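PDB 1VE2: uroporphyrin-III C-methyltransferase from Thermus thermophilus, which probably transfers methyl groups from S-adenosyl-L-methionine to carbon atoms of uroporphyrinogen III, an early step on the branch of tetrapyrrole biosynthesis toward sirohaem and cobalamin. Local coordinates for residues P146-L158 with L168-T180. Sequence-based numbering, arbitrary orientation.
Sequences PALPLPRADTLVL and LKERLLERFPPET
Leu-172 on helix 168-173 meets three leucines with one methyl: its CD2 lies 4.0 Å from CD1 of Leu-150, 4.0 Å from CD1 of Leu-158 and 4.1 Å from CD2 of Leu-156. The ring of Phe-176 brings CE2 to 3.7 Å from CB of Leu-156, while O of Asp-154 stands in the ring plane at its edge. The helix is the crossover of a beta-alpha-beta unit, linking parallel strands 155-159 and 181-186, which flank strand 214-218 in the mixed sheet. Farther out, Arg-175, its chain bent at chi2 (-78°), turns its guanidinium side-on to O of Leu-150. NH2 reaches this oxygen on a lone pair at 2.7 Å, whereas NE comes from above the carbonyl plane at 2.8 Å and adds a weak bond to O of Pro-151. With an alanine at Arg-175, the Leu-150 carbonyl would probably lose both donors. The Arg-152 guanidinium covers one face of Arg-175, NH2 of Arg-152 lying 3.1 Å from NH1 of Arg-175; Arg-152 also packs on Arg-152 of the second subunit. The carbonyls of Leu-150, Pro-151 and Glu-174 grip Arg-175, and their dipoles would probably offset the repulsion between the two arginines.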
ATOM      1  N   PRO A 146      16.220  -2.203  16.859  1.00 50.29           N
ATOM      2  CA  PRO A 146      17.589  -1.999  16.371  1.00 50.18           C
ATOM      3  C   PRO A 146      18.536  -3.195  16.479  1.00 50.21           C
ATOM      4  O   PRO A 146      19.558  -3.242  15.795  1.00 50.25           O
ATOM      5  CB  PRO A 146      18.075  -0.813  17.203  1.00 50.37           C
ATOM      6  CG  PRO A 146      16.825  -0.028  17.417  1.00 50.70           C
ATOM      7  CD  PRO A 146      15.829  -1.110  17.770  1.00 50.30           C
ATOM      8  N   ALA A 147      18.201  -4.158  17.331  1.00 50.08           N
ATOM      9  CA  ALA A 147      19.048  -5.331  17.517  1.00 49.98           C
ATOM     10  C   ALA A 147      18.821  -6.412  16.466  1.00 49.67           C
ATOM     11  O   ALA A 147      19.688  -7.258  16.240  1.00 50.50           O
ATOM     12  CB  ALA A 147      18.830  -5.914  18.912  1.00 50.71           C
ATOM     13  N   LEU A 148      17.655  -6.380  15.826  1.00 47.75           N
ATOM     14  CA  LEU A 148      17.308  -7.372  14.815  1.00 45.91           C
ATOM     15  C   LEU A 148      17.705  -6.964  13.394  1.00 43.72           C
ATOM     16  O   LEU A 148      17.686  -5.783  13.042  1.00 43.09           O
ATOM     17  CB  LEU A 148      15.806  -7.668  14.879  1.00 47.62           C
ATOM     18  CG  LEU A 148      15.304  -8.445  16.104  1.00 49.60           C
ATOM     19  CD1 LEU A 148      15.651  -7.706  17.396  1.00 50.70           C
ATOM     20  CD2 LEU A 148      13.796  -8.643  15.989  1.00 50.81           C
ATOM     21  N   PRO A 149      18.071  -7.951  12.558  1.00 41.26           N
ATOM     22  CA  PRO A 149      18.484  -7.735  11.165  1.00 38.77           C
ATOM     23  C   PRO A 149      17.412  -7.086  10.296  1.00 35.65           C
ATOM     24  O   PRO A 149      16.214  -7.283  10.513  1.00 34.51           O
ATOM     25  CB  PRO A 149      18.826  -9.144  10.682  1.00 39.39           C
ATOM     26  CG  PRO A 149      19.261  -9.842  11.941  1.00 40.82           C
ATOM     27  CD  PRO A 149      18.218  -9.370  12.925  1.00 41.65           C
ATOM     28  N   LEU A 150      17.857  -6.311   9.312  1.00 31.24           N
ATOM     29  CA  LEU A 150      16.955  -5.641   8.387  1.00 27.75           C
ATOM     30  C   LEU A 150      16.655  -6.592   7.230  1.00 25.42           C
ATOM     31  O   LEU A 150      17.438  -7.500   6.945  1.00 23.02           O
ATOM     32  CB  LEU A 150      17.613  -4.374   7.832  1.00 27.04           C
ATOM     33  CG  LEU A 150      17.736  -3.136   8.723  1.00 27.84           C
ATOM     34  CD1 LEU A 150      18.666  -2.126   8.065  1.00 31.36           C
ATOM     35  CD2 LEU A 150      16.360  -2.523   8.948  1.00 30.18           C
ATOM     36  N   PRO A 151      15.507  -6.409   6.557  1.00 24.37           N
ATOM     37  CA  PRO A 151      15.202  -7.301   5.435  1.00 23.24           C
ATOM     38  C   PRO A 151      16.148  -6.995   4.281  1.00 23.74           C
ATOM     39  O   PRO A 151      16.948  -6.060   4.367  1.00 22.29           O
ATOM     40  CB  PRO A 151      13.743  -6.962   5.099  1.00 23.13           C
ATOM     41  CG  PRO A 151      13.595  -5.539   5.549  1.00 23.31           C
ATOM     42  CD  PRO A 151      14.379  -5.507   6.849  1.00 23.92           C
ATOM     43  N   ARG A 152      16.068  -7.792   3.214  1.00 22.15           N
ATOM     44  CA  ARG A 152      16.899  -7.591   2.025  1.00 22.34           C
ATOM     45  C   ARG A 152      16.017  -7.428   0.792  1.00 20.97           C
ATOM     46  O   ARG A 152      15.241  -8.321   0.458  1.00 19.67           O
ATOM     47  CB  ARG A 152      17.828  -8.783   1.776  1.00 26.01           C
ATOM     48  CG  ARG A 152      18.975  -8.948   2.755  1.00 32.48           C
ATOM     49  CD  ARG A 152      19.884 -10.078   2.291  1.00 36.57           C
ATOM     50  NE  ARG A 152      20.967 -10.358   3.231  1.00 41.68           N
ATOM     51  CZ  ARG A 152      21.982  -9.535   3.484  1.00 43.17           C
ATOM     52  NH1 ARG A 152      22.073  -8.361   2.868  1.00 44.17           N
ATOM     53  NH2 ARG A 152      22.913  -9.889   4.358  1.00 44.08           N
ATOM     54  N   ALA A 153      16.146  -6.289   0.120  1.00 19.50           N
ATOM     55  CA  ALA A 153      15.382  -6.004  -1.092  1.00 18.17           C
ATOM     56  C   ALA A 153      16.159  -4.916  -1.831  1.00 19.19           C
ATOM     57  O   ALA A 153      17.041  -4.282  -1.242  1.00 20.49           O
ATOM     58  CB  ALA A 153      13.986  -5.509  -0.731  1.00 17.65           C
ATOM     59  N   ASP A 154      15.848  -4.689  -3.101  1.00 18.92           N
ATOM     60  CA  ASP A 154      16.569  -3.660  -3.852  1.00 19.13           C
ATOM     61  C   ASP A 154      16.318  -2.273  -3.281  1.00 19.24           C
ATOM     62  O   ASP A 154      17.193  -1.407  -3.341  1.00 19.35           O
ATOM     63  CB  ASP A 154      16.176  -3.686  -5.326  1.00 19.42           C
ATOM     64  CG  ASP A 154      16.643  -4.950  -6.024  1.00 20.57           C
ATOM     65  OD1 ASP A 154      17.578  -5.598  -5.511  1.00 20.22           O
ATOM     66  OD2 ASP A 154      16.082  -5.288  -7.079  1.00 19.99           O
ATOM     67  N   THR A 155      15.118  -2.072  -2.744  1.00 19.11           N
ATOM     68  CA  THR A 155      14.729  -0.801  -2.135  1.00 18.38           C
ATOM     69  C   THR A 155      14.219  -1.089  -0.731  1.00 20.69           C
ATOM     70  O   THR A 155      13.361  -1.956  -0.542  1.00 18.08           O
ATOM     71  CB  THR A 155      13.578  -0.109  -2.903  1.00 19.37           C
ATOM     72  OG1 THR A 155      13.965   0.123  -4.263  1.00 16.88           O
ATOM     73  CG2 THR A 155      13.221   1.231  -2.239  1.00 19.01           C
ATOM     74  N   LEU A 156      14.747  -0.371   0.257  1.00 18.76           N
ATOM     75  CA  LEU A 156      14.307  -0.557   1.629  1.00 20.17           C
ATOM     76  C   LEU A 156      13.588   0.681   2.147  1.00 19.59           C
ATOM     77  O   LEU A 156      14.090   1.797   2.012  1.00 19.12           O
ATOM     78  CB  LEU A 156      15.496  -0.860   2.534  1.00 21.20           C
ATOM     79  CG  LEU A 156      15.208  -0.911   4.032  1.00 21.53           C
ATOM     80  CD1 LEU A 156      14.249  -2.058   4.360  1.00 22.67           C
ATOM     81  CD2 LEU A 156      16.532  -1.096   4.771  1.00 22.98           C
ATOM     82  N   VAL A 157      12.404   0.477   2.716  1.00 18.26           N
ATOM     83  CA  VAL A 157      11.620   1.565   3.287  1.00 18.35           C
ATOM     84  C   VAL A 157      11.534   1.327   4.792  1.00 19.48           C
ATOM     85  O   VAL A 157      11.161   0.240   5.240  1.00 17.98           O
ATOM     86  CB  VAL A 157      10.182   1.609   2.713  1.00 19.39           C
ATOM     87  CG1 VAL A 157       9.422   2.796   3.292  1.00 17.91           C
ATOM     88  CG2 VAL A 157      10.231   1.697   1.198  1.00 19.59           C
ATOM     89  N   LEU A 158      11.914   2.329   5.577  1.00 20.11           N
ATOM     90  CA  LEU A 158      11.839   2.198   7.026  1.00 22.94           C
ATOM     91  C   LEU A 158      10.918   3.254   7.612  1.00 22.92           C
ATOM     92  O   LEU A 158      11.056   4.444   7.332  1.00 22.65           O
ATOM     93  CB  LEU A 158      13.226   2.319   7.667  1.00 26.94           C
ATOM     94  CG  LEU A 158      14.191   1.160   7.413  1.00 28.66           C
ATOM     95  CD1 LEU A 158      15.493   1.418   8.172  1.00 32.99           C
ATOM     96  CD2 LEU A 158      13.564  -0.147   7.866  1.00 28.79           C
ATOM     97  N   LEU A 168      21.677   3.890  13.143  1.00 66.03           N
ATOM     98  CA  LEU A 168      20.964   3.751  11.881  1.00 65.55           C
ATOM     99  C   LEU A 168      21.896   3.581  10.686  1.00 64.75           C
ATOM    100  O   LEU A 168      21.778   2.617   9.930  1.00 64.19           O
ATOM    101  CB  LEU A 168      20.065   4.966  11.648  1.00 66.08           C
ATOM    102  CG  LEU A 168      19.229   4.939  10.364  1.00 66.61           C
ATOM    103  CD1 LEU A 168      18.324   3.713  10.367  1.00 66.10           C
ATOM    104  CD2 LEU A 168      18.409   6.215  10.260  1.00 66.72           C
ATOM    105  N   LYS A 169      22.822   4.518  10.511  1.00 64.28           N
ATOM    106  CA  LYS A 169      23.755   4.456   9.390  1.00 63.79           C
ATOM    107  C   LYS A 169      24.507   3.130   9.407  1.00 62.42           C
ATOM    108  O   LYS A 169      24.752   2.529   8.355  1.00 62.05           O
ATOM    109  CB  LYS A 169      24.759   5.603   9.466  1.00 65.04           C
ATOM    110  CG  LYS A 169      25.699   5.682   8.267  1.00 67.19           C
ATOM    111  CD  LYS A 169      26.619   6.899   8.320  1.00 68.89           C
ATOM    112  CE  LYS A 169      27.708   6.765   9.380  1.00 69.89           C
ATOM    113  NZ  LYS A 169      27.167   6.743  10.767  1.00 71.23           N
ATOM    114  N   GLU A 170      24.859   2.670  10.605  1.00 61.10           N
ATOM    115  CA  GLU A 170      25.597   1.423  10.750  1.00 60.33           C
ATOM    116  C   GLU A 170      24.834   0.261  10.132  1.00 58.93           C
ATOM    117  O   GLU A 170      25.330  -0.444   9.254  1.00 59.11           O
ATOM    118  CB  GLU A 170      25.853   1.088  12.234  1.00 61.15           C
ATOM    119  CG  GLU A 170      25.821   2.235  13.240  1.00 63.17           C
ATOM    120  CD  GLU A 170      26.574   3.467  12.787  1.00 63.69           C
ATOM    121  OE1 GLU A 170      27.673   3.313  12.219  1.00 64.66           O
ATOM    122  OE2 GLU A 170      26.068   4.588  13.002  1.00 64.12           O
ATOM    123  N   ARG A 171      23.620   0.064  10.631  1.00 57.53           N
ATOM    124  CA  ARG A 171      22.756  -1.013  10.177  1.00 55.81           C
ATOM    125  C   ARG A 171      22.440  -0.980   8.691  1.00 52.52           C
ATOM    126  O   ARG A 171      22.344  -2.025   8.058  1.00 51.46           O
ATOM    127  CB  ARG A 171      21.468  -1.023  11.008  1.00 58.49           C
ATOM    128  CG  ARG A 171      21.463  -2.110  12.074  1.00 62.81           C
ATOM    129  CD  ARG A 171      22.775  -2.123  12.857  1.00 65.56           C
ATOM    130  NE  ARG A 171      22.952  -3.347  13.635  1.00 68.53           N
ATOM    131  CZ  ARG A 171      24.077  -3.668  14.266  1.00 70.04           C
ATOM    132  NH1 ARG A 171      25.124  -2.854  14.213  1.00 71.06           N
ATOM    133  NH2 ARG A 171      24.159  -4.802  14.950  1.00 70.68           N
ATOM    134  N   LEU A 172      22.281   0.215   8.136  1.00 49.19           N
ATOM    135  CA  LEU A 172      21.988   0.339   6.712  1.00 46.02           C
ATOM    136  C   LEU A 172      23.207  -0.098   5.913  1.00 45.18           C
ATOM    137  O   LEU A 172      23.085  -0.589   4.791  1.00 44.78           O
ATOM    138  CB  LEU A 172      21.623   1.782   6.344  1.00 43.62           C
ATOM    139  CG  LEU A 172      20.347   2.389   6.940  1.00 42.80           C
ATOM    140  CD1 LEU A 172      20.177   3.802   6.418  1.00 40.79           C
ATOM    141  CD2 LEU A 172      19.135   1.544   6.566  1.00 43.37           C
ATOM    142  N   LEU A 173      24.385   0.077   6.504  1.00 43.86           N
ATOM    143  CA  LEU A 173      25.631  -0.306   5.853  1.00 42.53           C
ATOM    144  C   LEU A 173      25.715  -1.821   5.695  1.00 42.09           C
ATOM    145  O   LEU A 173      26.461  -2.329   4.856  1.00 41.61           O
ATOM    146  CB  LEU A 173      26.826   0.211   6.663  1.00 42.39           C
ATOM    147  CG  LEU A 173      26.993   1.731   6.658  1.00 41.50           C
ATOM    148  CD1 LEU A 173      28.077   2.145   7.643  1.00 42.29           C
ATOM    149  CD2 LEU A 173      27.338   2.195   5.254  1.00 40.81           C
ATOM    150  N   GLU A 174      24.940  -2.538   6.505  1.00 41.58           N
ATOM    151  CA  GLU A 174      24.910  -3.993   6.448  1.00 41.40           C
ATOM    152  C   GLU A 174      24.016  -4.474   5.304  1.00 39.38           C
ATOM    153  O   GLU A 174      23.882  -5.676   5.076  1.00 37.89           O
ATOM    154  CB  GLU A 174      24.381  -4.565   7.761  1.00 44.84           C
ATOM    155  CG  GLU A 174      25.186  -4.188   8.983  1.00 48.82           C
ATOM    156  CD  GLU A 174      24.619  -4.801  10.244  1.00 51.59           C
ATOM    157  OE1 GLU A 174      23.452  -4.503  10.583  1.00 53.29           O
ATOM    158  OE2 GLU A 174      25.342  -5.585  10.896  1.00 53.25           O
ATOM    159  N   ARG A 175      23.407  -3.531   4.592  1.00 36.71           N
ATOM    160  CA  ARG A 175      22.522  -3.866   3.481  1.00 34.73           C
ATOM    161  C   ARG A 175      22.847  -3.056   2.235  1.00 34.35           C
ATOM    162  O   ARG A 175      22.621  -3.515   1.116  1.00 33.55           O
ATOM    163  CB  ARG A 175      21.063  -3.615   3.878  1.00 32.80           C
ATOM    164  CG  ARG A 175      20.550  -4.523   4.982  1.00 32.15           C
ATOM    165  CD  ARG A 175      20.198  -5.905   4.457  1.00 32.04           C
ATOM    166  NE  ARG A 175      19.733  -6.786   5.526  1.00 31.91           N
ATOM    167  CZ  ARG A 175      20.521  -7.562   6.264  1.00 34.39           C
ATOM    168  NH1 ARG A 175      21.832  -7.579   6.051  1.00 34.86           N
ATOM    169  NH2 ARG A 175      19.998  -8.325   7.216  1.00 34.02           N
ATOM    170  N   PHE A 176      23.378  -1.852   2.439  1.00 33.30           N
ATOM    171  CA  PHE A 176      23.717  -0.963   1.333  1.00 32.96           C
ATOM    172  C   PHE A 176      25.080  -0.302   1.512  1.00 34.76           C
ATOM    173  O   PHE A 176      25.516  -0.045   2.635  1.00 34.50           O
ATOM    174  CB  PHE A 176      22.662   0.137   1.218  1.00 30.59           C
ATOM    175  CG  PHE A 176      21.276  -0.379   0.970  1.00 29.01           C
ATOM    176  CD1 PHE A 176      20.828  -0.606  -0.325  1.00 27.04           C
ATOM    177  CD2 PHE A 176      20.417  -0.648   2.033  1.00 27.35           C
ATOM    178  CE1 PHE A 176      19.545  -1.091  -0.557  1.00 25.93           C
ATOM    179  CE2 PHE A 176      19.132  -1.134   1.807  1.00 26.35           C
ATOM    180  CZ  PHE A 176      18.699  -1.354   0.510  1.00 26.49           C
ATOM    181  N   PRO A 177      25.775  -0.027   0.401  1.00 36.23           N
ATOM    182  CA  PRO A 177      27.085   0.618   0.507  1.00 38.01           C
ATOM    183  C   PRO A 177      26.874   2.073   0.938  1.00 39.58           C
ATOM    184  O   PRO A 177      25.788   2.631   0.754  1.00 39.12           O
ATOM    185  CB  PRO A 177      27.644   0.488  -0.903  1.00 38.19           C
ATOM    186  CG  PRO A 177      26.411   0.496  -1.762  1.00 38.84           C
ATOM    187  CD  PRO A 177      25.482  -0.402  -0.993  1.00 36.80           C
ATOM    188  N   PRO A 178      27.908   2.706   1.516  1.00 40.30           N
ATOM    189  CA  PRO A 178      27.798   4.097   1.970  1.00 40.36           C
ATOM    190  C   PRO A 178      27.416   5.131   0.910  1.00 39.12           C
ATOM    191  O   PRO A 178      26.933   6.207   1.250  1.00 40.02           O
ATOM    192  CB  PRO A 178      29.170   4.363   2.590  1.00 40.74           C
ATOM    193  CG  PRO A 178      30.076   3.487   1.788  1.00 41.57           C
ATOM    194  CD  PRO A 178      29.283   2.204   1.689  1.00 41.12           C
ATOM    195  N   GLU A 179      27.616   4.809  -0.364  1.00 39.26           N
ATOM    196  CA  GLU A 179      27.284   5.748  -1.433  1.00 39.39           C
ATOM    197  C   GLU A 179      25.843   5.647  -1.933  1.00 38.60           C
ATOM    198  O   GLU A 179      25.411   6.453  -2.760  1.00 38.23           O
ATOM    199  CB  GLU A 179      28.220   5.567  -2.637  1.00 41.77           C
ATOM    200  CG  GLU A 179      29.405   4.636  -2.432  1.00 45.74           C
ATOM    201  CD  GLU A 179      29.125   3.210  -2.879  1.00 46.31           C
ATOM    202  OE1 GLU A 179      28.595   3.017  -3.998  1.00 47.46           O
ATOM    203  OE2 GLU A 179      29.456   2.282  -2.114  1.00 48.39           O
ATOM    204  N   THR A 180      25.100   4.666  -1.434  1.00 36.48           N
ATOM    205  CA  THR A 180      23.722   4.464  -1.871  1.00 34.30           C
ATOM    206  C   THR A 180      22.797   5.645  -1.599  1.00 33.27           C
ATOM    207  O   THR A 180      22.754   6.170  -0.486  1.00 33.61           O
ATOM    208  CB  THR A 180      23.113   3.209  -1.210  1.00 34.37           C
ATOM    209  OG1 THR A 180      23.942   2.078  -1.486  1.00 33.74           O
ATOM    210  CG2 THR A 180      21.714   2.942  -1.757  1.00 33.06           C
TER
HETATM  211  O   HOH W   1      20.531  -5.952   9.400  1.00 37.08           O